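Local coordinates for Alr1585 protein (Nostoc sp., PDB 5C2I) that is a haem-containing DyP-type peroxidase that probably uses hydrogen peroxide to oxidise dyes and related substrates, at residues 38-43 against 155-160; 53-58 against 105-110. The protein carries 1 engineered substitution. All blocks are in the same frame, centred on the assembly; numbering follows the deposited sequence.

Interaction 1. Residues 38-43 against 155-160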
loop_
_atom_site.group_PDB
_atom_site.type_symbol
_atom_site.label_atom_id
_atom_site.label_comp_id
_atom_site.label_asym_id
_atom_site.label_seq_id
_atom_site.Cartn_x
_atom_site.Cartn_y
_atom_site.Cartn_z
ATOM N N HIS A 38 3.497 16.655 20.014
ATOM C CA HIS A 38 2.667 17.184 18.904
ATOM C C HIS A 38 2.080 16.070 18.022
ATOM O O HIS A 38 1.064 16.288 17.386
ATOM C CB HIS A 38 3.401 18.254 18.067
ATOM C CG HIS A 38 4.639 17.776 17.367
ATOM N ND1 HIS A 38 4.607 16.839 16.351
ATOM C CD2 HIS A 38 5.931 18.165 17.477
ATOM C CE1 HIS A 38 5.832 16.649 15.894
ATOM N NE2 HIS A 38 6.657 17.444 16.558
ATOM N N GLY A 39 2.714 14.914 18.009
ATOM C CA GLY A 39 2.227 13.745 17.267
ATOM C C GLY A 39 2.196 13.825 15.739
ATOM O O GLY A 39 1.501 13.041 15.098
ATOM N N ARG A 40 2.860 14.817 15.146
ATOM C CA ARG A 40 2.850 14.971 13.686
ATOM C C ARG A 40 3.956 14.111 13.096
ATOM O O ARG A 40 5.015 13.907 13.711
ATOM C CB ARG A 40 3.029 16.437 13.253
ATOM C CG ARG A 40 2.108 17.475 13.922
ATOM C CD ARG A 40 0.614 17.308 13.651
ATOM N NE ARG A 40 -0.092 18.402 14.361
ATOM C CZ ARG A 40 -0.552 19.526 13.822
ATOM N NH1 ARG A 40 -0.489 19.786 12.509
ATOM N NH2 ARG A 40 -1.071 20.460 14.608
ATOM N N ASP A 41 3.733 13.651 11.881
ATOM C CA ASP A 41 4.667 12.716 11.238
ATOM C C ASP A 41 5.949 13.339 10.681
ATOM O O ASP A 41 6.921 12.640 10.455
ATOM C CB ASP A 41 3.963 12.002 10.094
ATOM C CG ASP A 41 3.079 10.881 10.591
ATOM O OD1 ASP A 41 3.507 10.160 11.546
ATOM O OD2 ASP A 41 1.977 10.744 10.005
ATOM N N HIS A 42 5.944 14.632 10.481
ATOM C CA HIS A 42 7.091 15.309 9.874
ATOM C C HIS A 42 7.358 16.605 10.620
ATOM O O HIS A 42 6.432 17.279 11.079
ATOM C CB HIS A 42 6.821 15.618 8.412
ATOM C CG HIS A 42 6.646 14.409 7.573
ATOM N ND1 HIS A 42 7.718 13.690 7.081
ATOM C CD2 HIS A 42 5.530 13.754 7.175
ATOM C CE1 HIS A 42 7.265 12.623 6.441
ATOM N NE2 HIS A 42 5.941 12.644 6.476
ATOM N N SER A 43 8.629 16.953 10.727
ATOM C CA SER A 43 8.960 18.206 11.323
ATOM C C SER A 43 10.173 18.823 10.660
ATOM O O SER A 43 10.941 18.139 9.949
ATOM C CB SER A 43 9.184 18.020 12.804
ATOM O OG SER A 43 10.267 17.199 12.996
ATOM N N ALA A 155 5.822 21.475 12.438
ATOM C CA ALA A 155 5.463 20.104 12.224
ATOM C C ALA A 155 4.069 19.938 11.636
ATOM O O ALA A 155 3.173 20.750 11.866
ATOM C CB ALA A 155 5.613 19.295 13.542
ATOM N N ASP A 156 3.910 18.889 10.855
ATOM C CA ASP A 156 2.681 18.630 10.166
ATOM C C ASP A 156 2.719 17.191 9.623
ATOM O O ASP A 156 3.781 16.674 9.345
ATOM C CB ASP A 156 2.476 19.576 8.993
ATOM C CG ASP A 156 0.995 19.716 8.620
ATOM O OD1 ASP A 156 0.284 20.522 9.283
ATOM O OD2 ASP A 156 0.501 18.974 7.745
ATOM N N ASP A 157 1.543 16.572 9.477
ATOM C CA ASP A 157 1.487 15.244 8.836
ATOM C C ASP A 157 1.678 15.276 7.314
ATOM O O ASP A 157 2.127 14.281 6.747
ATOM C CB ASP A 157 0.156 14.568 9.152
ATOM C CG ASP A 157 0.046 14.171 10.637
ATOM O OD1 ASP A 157 1.028 13.798 11.265
ATOM O OD2 ASP A 157 -1.081 14.230 11.141
ATOM N N ASP A 158 1.313 16.377 6.668
ATOM C CA ASP A 158 1.404 16.498 5.215
ATOM C C ASP A 158 2.791 17.125 4.883
ATOM O O ASP A 158 2.991 18.318 5.055
ATOM C CB ASP A 158 0.277 17.381 4.696
ATOM C CG ASP A 158 0.312 17.592 3.154
ATOM O OD1 ASP A 158 1.355 17.495 2.501
ATOM O OD2 ASP A 158 -0.732 17.969 2.581
ATOM N N ILE A 159 3.729 16.290 4.456
ATOM C CA ILE A 159 5.125 16.780 4.264
ATOM C C ILE A 159 5.208 17.893 3.197
ATOM O O ILE A 159 5.837 18.893 3.415
ATOM C CB ILE A 159 6.097 15.607 3.977
ATOM C CG1 ILE A 159 7.538 16.079 3.875
ATOM C CG2 ILE A 159 5.747 14.852 2.705
ATOM C CD1 ILE A 159 8.046 16.889 5.044
ATOM N N VAL A 160 4.529 17.751 2.066
ATOM C CA VAL A 160 4.659 18.758 0.993
ATOM C C VAL A 160 4.154 20.109 1.469
ATOM O O VAL A 160 4.825 21.123 1.326
ATOM C CB VAL A 160 3.926 18.337 -0.268
ATOM C CG1 VAL A 160 3.852 19.496 -1.257
ATOM C CG2 VAL A 160 4.615 17.115 -0.889
HETATM O O HOH W 1 -1.142 13.820 13.729
HETATM O O HOH W 2 -0.884 17.724 10.550
#

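Interaction 2. Residues 53-58 against 105-110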
loop_
_atom_site.group_PDB
_atom_site.type_symbol
_atom_site.label_atom_id
_atom_site.label_comp_id
_atom_site.label_asym_id
_atom_site.label_seq_id
_atom_site.Cartn_x
_atom_site.Cartn_y
_atom_site.Cartn_z
ATOM N N GLU A 53 23.182 43.635 15.304
ATOM C CA GLU A 53 22.644 44.991 15.303
ATOM C C GLU A 53 21.236 45.068 14.738
ATOM O O GLU A 53 20.823 46.122 14.314
ATOM C CB GLU A 53 23.542 45.947 14.496
ATOM C CG GLU A 53 25.034 45.741 14.721
ATOM C CD GLU A 53 25.524 46.394 15.986
ATOM O OE1 GLU A 53 25.337 47.645 16.100
ATOM O OE2 GLU A 53 26.143 45.676 16.825
ATOM N N GLN A 54 20.478 43.983 14.800
ATOM C CA GLN A 54 19.094 43.992 14.305
ATOM C C GLN A 54 18.086 43.588 15.361
ATOM O O GLN A 54 17.046 43.005 15.053
ATOM C CB GLN A 54 18.993 43.075 13.097
ATOM C CG GLN A 54 20.039 43.420 12.054
ATOM C CD GLN A 54 19.462 43.500 10.682
ATOM O OE1 GLN A 54 18.589 44.317 10.416
ATOM N NE2 GLN A 54 19.957 42.662 9.792
ATOM N N VAL A 55 18.357 43.973 16.599
ATOM C CA VAL A 55 17.577 43.480 17.728
ATOM C C VAL A 55 16.105 43.840 17.574
ATOM O O VAL A 55 15.230 42.990 17.736
ATOM C CB VAL A 55 18.101 44.004 19.076
ATOM C CG1 VAL A 55 17.217 43.478 20.205
ATOM C CG2 VAL A 55 19.555 43.575 19.272
ATOM N N GLU A 56 15.820 45.093 17.243
ATOM C CA GLU A 56 14.417 45.529 17.207
ATOM C C GLU A 56 13.624 44.788 16.117
ATOM O O GLU A 56 12.520 44.297 16.383
ATOM C CB GLU A 56 14.323 47.057 17.027
ATOM C CG GLU A 56 12.933 47.648 16.760
ATOM C CD GLU A 56 11.927 47.593 17.917
ATOM O OE1 GLU A 56 12.349 47.720 19.107
ATOM O OE2 GLU A 56 10.676 47.433 17.643
ATOM N N VAL A 57 14.170 44.656 14.914
ATOM C CA VAL A 57 13.427 43.923 13.862
ATOM C C VAL A 57 13.366 42.423 14.131
ATOM O O VAL A 57 12.387 41.733 13.753
ATOM C CB VAL A 57 13.939 44.220 12.432
ATOM C CG1 VAL A 57 13.722 45.682 12.096
ATOM C CG2 VAL A 57 15.395 43.841 12.254
ATOM N N VAL A 58 14.364 41.886 14.829
ATOM C CA VAL A 58 14.279 40.503 15.290
ATOM C C VAL A 58 13.134 40.326 16.260
ATOM O O VAL A 58 12.339 39.374 16.147
ATOM C CB VAL A 58 15.599 40.019 15.936
ATOM C CG1 VAL A 58 15.405 38.722 16.722
ATOM C CG2 VAL A 58 16.656 39.835 14.860
ATOM N N TYR A 105 21.409 38.121 23.064
ATOM C CA TYR A 105 21.213 38.849 21.806
ATOM C C TYR A 105 20.002 39.798 21.912
ATOM O O TYR A 105 20.073 40.938 21.465
ATOM C CB TYR A 105 21.008 37.882 20.621
ATOM C CG TYR A 105 20.679 38.655 19.380
ATOM C CD1 TYR A 105 19.369 39.010 19.102
ATOM C CD2 TYR A 105 21.673 39.081 18.523
ATOM C CE1 TYR A 105 19.070 39.784 17.985
ATOM C CE2 TYR A 105 21.390 39.832 17.399
ATOM C CZ TYR A 105 20.082 40.183 17.135
ATOM O OH TYR A 105 19.792 40.964 16.010
ATOM N N LEU A 106 18.944 39.322 22.544
ATOM C CA LEU A 106 17.726 40.071 22.735
ATOM C C LEU A 106 17.792 41.130 23.838
ATOM O O LEU A 106 16.810 41.793 24.110
ATOM C CB LEU A 106 16.553 39.097 22.979
ATOM C CG LEU A 106 16.217 38.232 21.770
ATOM C CD1 LEU A 106 15.221 37.150 22.189
ATOM C CD2 LEU A 106 15.694 39.047 20.599
ATOM N N GLU A 107 18.971 41.333 24.428
ATOM C CA GLU A 107 19.189 42.383 25.438
ATOM C C GLU A 107 18.245 42.239 26.632
ATOM O O GLU A 107 17.791 43.225 27.232
ATOM C CB GLU A 107 19.120 43.786 24.824
ATOM C CG GLU A 107 20.057 43.951 23.647
ATOM C CD GLU A 107 19.965 45.296 22.944
ATOM O OE1 GLU A 107 18.965 46.022 23.104
ATOM O OE2 GLU A 107 20.922 45.605 22.239
ATOM N N ILE A 108 18.041 40.990 27.030
ATOM C CA ILE A 108 17.351 40.667 28.278
ATOM C C ILE A 108 18.394 40.633 29.414
ATOM O O ILE A 108 19.405 39.914 29.327
ATOM C CB ILE A 108 16.650 39.298 28.168
ATOM C CG1 ILE A 108 15.645 39.283 26.996
ATOM C CG2 ILE A 108 15.987 38.923 29.484
ATOM C CD1 ILE A 108 14.547 40.315 27.056
ATOM N N GLU A 109 18.150 41.379 30.477
ATOM C CA GLU A 109 19.081 41.441 31.611
ATOM C C GLU A 109 19.377 40.020 32.156
ATOM O O GLU A 109 18.469 39.229 32.276
ATOM C CB GLU A 109 18.543 42.297 32.770
ATOM C CG GLU A 109 18.202 43.756 32.463
ATOM C CD GLU A 109 19.395 44.645 32.268
ATOM O OE1 GLU A 109 20.550 44.150 32.338
ATOM O OE2 GLU A 109 19.181 45.872 32.050
ATOM N N PRO A 110 20.624 39.772 32.594
ATOM C CA PRO A 110 21.021 38.464 33.168
ATOM C C PRO A 110 20.110 37.918 34.245
ATOM O O PRO A 110 19.766 36.737 34.218
ATOM C CB PRO A 110 22.444 38.711 33.711
ATOM C CG PRO A 110 22.935 39.886 32.969
ATOM C CD PRO A 110 21.763 40.694 32.497
#

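Interaction 1. Residues 38-43 against 155-160
Arg40 lies across the Ala155-Asp156 backbone at the end of strand 150-156 and reaches the carboxylate of Asp156. Its CB lies 3.5 Å from the backbone N of Asp156, and CG rests against the Ala155-Asp156 peptide. A bend at chi2 (-63°) turns the chain there; beyond it the chain is extended through chi3 and the guanidinium is turned across its end. NH1 forms a long salt bridge of 3.4 Å to Asp156 OD1, which lies near the guanidinium plane although the two flat groups are turned 66° apart. NH1 also donates hydrogen bonds to Asp91 O and to a water, which accepts from Asp157 N as well, while NH2 pairs with Glu79. The other Asp156 oxygen, OD2, accepts from Asp158 N at 2.9 Å, closing an Asx turn. Asp157 folds back so that its OD1 accepts a hydrogen bond from Asp41 N, 2.8 Å away, nearly along its C-O axis. Aliphatic groups sit over both histidines: Ala155 CB lies over a face of His38, and Ile159 CB stands 3.7 Å above the centre of the His42 ring. Between the backbones, Asp156 N donates to His42 O at 3.0 Å, whereas the return bond from His42 N is weak. The antiparallel pair lies where strand 42-50 begins and strand 150-156 gives way to helix 159-176; strand 93-98 flanks Ala155, and Val160 of the second subunit packs on His42.

Interaction 2. Residues 53-58 against 105-110
Tyr105 lays its ring against the first turn of helix 55-68, with Val55 and Val58 meeting it from different directions. Val55 CG2 lies over one face, 4.0 Å from Tyr105 CE1, and the same methyl is 3.5 Å from Tyr105 O. Val58 comes in obliquely: its CG2 is 3.9 Å from Tyr105 CE1, and its CG1 approaches Leu106 CD2 at the same separation, Val58 and Leu106 crossing at about a right angle. Leu106 CD2 itself lies at the edge of the tyrosine ring, in its plane, and Val58 touches both, CG2 on the ring and CG1 on Leu106. With CG anti to the backbone N (chi1 175°), Tyr105 brings its hydroxyl against the backbone at the helix start, where OH is 3.2 Å from Gln54 C. The clear hydrogen-bonding partner of this hydroxyl is Lys51 O, just before the helix, while the rings of Phe50 and His149 add further aromatic contacts. Replacement of Tyr105 by an alanine would probably open a gap beside Val55 and Val58 and leave Lys51 O without its hydroxyl partner. Farther out, the extended side chain of Glu107 crosses Val55 obliquely, bringing OE2 to 3.8 Å from CG2. The example shows two helix ends meeting: Gln54 occupies the N-cap position of helix 55-68, its O accepting from Val58 N at 2.9 Å, while Glu107, with positive phi, completes a Schellman motif that terminates helix 100-105.

How the interactions relate
From the N terminus, the chain enters strand 42-50 through residues 38-43 and leaves it for helix 55-68, whose start supplies 53-58. It then runs through helix 73-86, strand 93-98 and helix 100-105 to reach 105-110, closing the smaller loop at interaction 2. Only later does strand 150-156 return beside the first strand and close the larger loop at interaction 1, so the second contact is nested inside the first. Their centres lie 31 Å apart and they do not touch. Interaction 1 joins neighbouring sheet strands, interaction 2 joins two helix ends, and both belong to the dimeric alpha+beta barrel family region of the peroxidase.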